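Local atomic coordinates of Ika8 (Synthetic construct, PDB entry 6G6O), a protein that folds as a computationally designed, symmetrical eight-bladed beta-propeller of WD40-type repeats, an artificial protein with no assigned natural function. Residues 199-202 / 203-206. Residues are numbered along the deposited sequence; the frame is centred on the assembly and turned at random.
Sequences VWDI and LTGQ
One carboxylate oxygen of D201, OD1, takes two backbone N-H groups of the turn that follows it. T204 N lies 2.7 Å from D201 OD1 and approaches from above the carboxylate plane, 41° out of it. L203 N, at 3.0 Å from the same D201 OD1, arrives on the anti side, much closer to that plane. The chain then turns back to the main-chain carbonyl of D201, where G205 N donates to D201 O at 2.8 Å. The carboxylate reaches both amides because CG of D201 stands anti to its backbone N (chi1 -166°), and T204 CB lies over the carboxylate face, 3.4 Å from D201 CG. G205 has a positive phi of 86°, a backbone shape suited to a residue without a side chain. The two side-chain bonds and the G205 N to D201 O bond, from i+4 to i, make up an Asx motif; here it starts at the aspartate of the Trp-Asp pair that gives WD repeats their name, and links strands 197-201 and 207-211 of one propeller blade. The returning chain meets the strand again at Q206 O, which receives a weak bond from D201 N and a CA-H contact from W200 CA at 3.5 Å. Beside it, G205 O sits at the edge of the W200 indole, 3.8 Å from CE3. That ring is tethered by its NE1, hydrogen-bonded to S190 OG on the neighbouring strand 187-192.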
loop_
_atom_site.group_PDB
_atom_site.type_symbol
_atom_site.label_atom_id
_atom_site.label_comp_id
_atom_site.label_asym_id
_atom_site.label_seq_id
_atom_site.Cartn_x
_atom_site.Cartn_y
_atom_site.Cartn_z
ATOM N N VAL A 199 2.269 3.346 19.132
ATOM C CA VAL A 199 0.946 2.767 19.333
ATOM C C VAL A 199 0.112 3.769 20.117
ATOM O O VAL A 199 0.472 4.146 21.239
ATOM C CB VAL A 199 1.028 1.419 20.065
ATOM C CG1 VAL A 199 -0.353 0.970 20.509
ATOM C CG2 VAL A 199 1.673 0.379 19.168
ATOM N N TRP A 200 -1.001 4.199 19.530
ATOM C CA TRP A 200 -1.825 5.257 20.090
ATOM C C TRP A 200 -3.154 4.708 20.582
ATOM O O TRP A 200 -3.559 3.593 20.247
ATOM C CB TRP A 200 -2.088 6.355 19.057
ATOM C CG TRP A 200 -0.866 6.824 18.360
ATOM C CD1 TRP A 200 -0.354 6.346 17.192
ATOM C CD2 TRP A 200 0.008 7.874 18.784
ATOM N NE1 TRP A 200 0.787 7.033 16.861
ATOM C CE2 TRP A 200 1.030 7.977 17.823
ATOM C CE3 TRP A 200 0.024 8.736 19.883
ATOM C CZ2 TRP A 200 2.058 8.908 17.927
ATOM C CZ3 TRP A 200 1.047 9.660 19.985
ATOM C CH2 TRP A 200 2.050 9.738 19.013
ATOM N N ASP A 201 -3.834 5.523 21.380
ATOM C CA ASP A 201 -5.180 5.226 21.843
ATOM C C ASP A 201 -6.163 6.044 21.012
ATOM O O ASP A 201 -6.078 7.275 20.985
ATOM C CB ASP A 201 -5.330 5.527 23.333
ATOM C CG ASP A 201 -6.588 4.929 23.924
ATOM O OD1 ASP A 201 -7.691 5.425 23.609
ATOM O OD2 ASP A 201 -6.485 3.952 24.695
ATOM N N ILE A 202 -7.089 5.358 20.334
ATOM C CA ILE A 202 -8.002 6.030 19.413
ATOM C C ILE A 202 -8.940 6.992 20.130
ATOM O O ILE A 202 -9.531 7.868 19.487
ATOM C CB ILE A 202 -8.819 5.004 18.604
ATOM C CG1 ILE A 202 -9.419 5.647 17.353
ATOM C CG2 ILE A 202 -9.964 4.483 19.430
ATOM C CD1 ILE A 202 -8.473 6.539 16.598
ATOM N N LEU A 203 -9.105 6.857 21.444
ATOM C CA LEU A 203 -9.956 7.758 22.207
ATOM C C LEU A 203 -9.210 8.559 23.259
ATOM O O LEU A 203 -9.654 9.657 23.603
ATOM C CB LEU A 203 -11.096 6.982 22.885
ATOM C CG LEU A 203 -11.904 6.044 21.986
ATOM C CD1 LEU A 203 -13.041 5.398 22.760
ATOM C CD2 LEU A 203 -12.437 6.797 20.773
ATOM N N THR A 204 -8.094 8.050 23.775
ATOM C CA THR A 204 -7.308 8.806 24.738
ATOM C C THR A 204 -6.275 9.691 24.051
ATOM O O THR A 204 -6.097 10.851 24.436
ATOM C CB THR A 204 -6.615 7.852 25.719
ATOM O OG1 THR A 204 -7.570 7.372 26.671
ATOM C CG2 THR A 204 -5.509 8.568 26.471
ATOM N N GLY A 205 -5.610 9.172 23.021
ATOM C CA GLY A 205 -4.501 9.860 22.400
ATOM C C GLY A 205 -3.165 9.609 23.058
ATOM O O GLY A 205 -2.161 10.191 22.625
ATOM N N GLN A 206 -3.120 8.762 24.084
ATOM C CA GLN A 206 -1.879 8.498 24.796
ATOM C C GLN A 206 -0.943 7.644 23.954
ATOM O O GLN A 206 -1.368 6.699 23.284
ATOM C CB GLN A 206 -2.164 7.793 26.121
ATOM C CG GLN A 206 -0.927 7.376 26.902
ATOM C CD GLN A 206 -1.234 6.319 27.943
ATOM O OE1 GLN A 206 -2.391 5.953 28.148
ATOM N NE2 GLN A 206 -0.195 5.822 28.606
#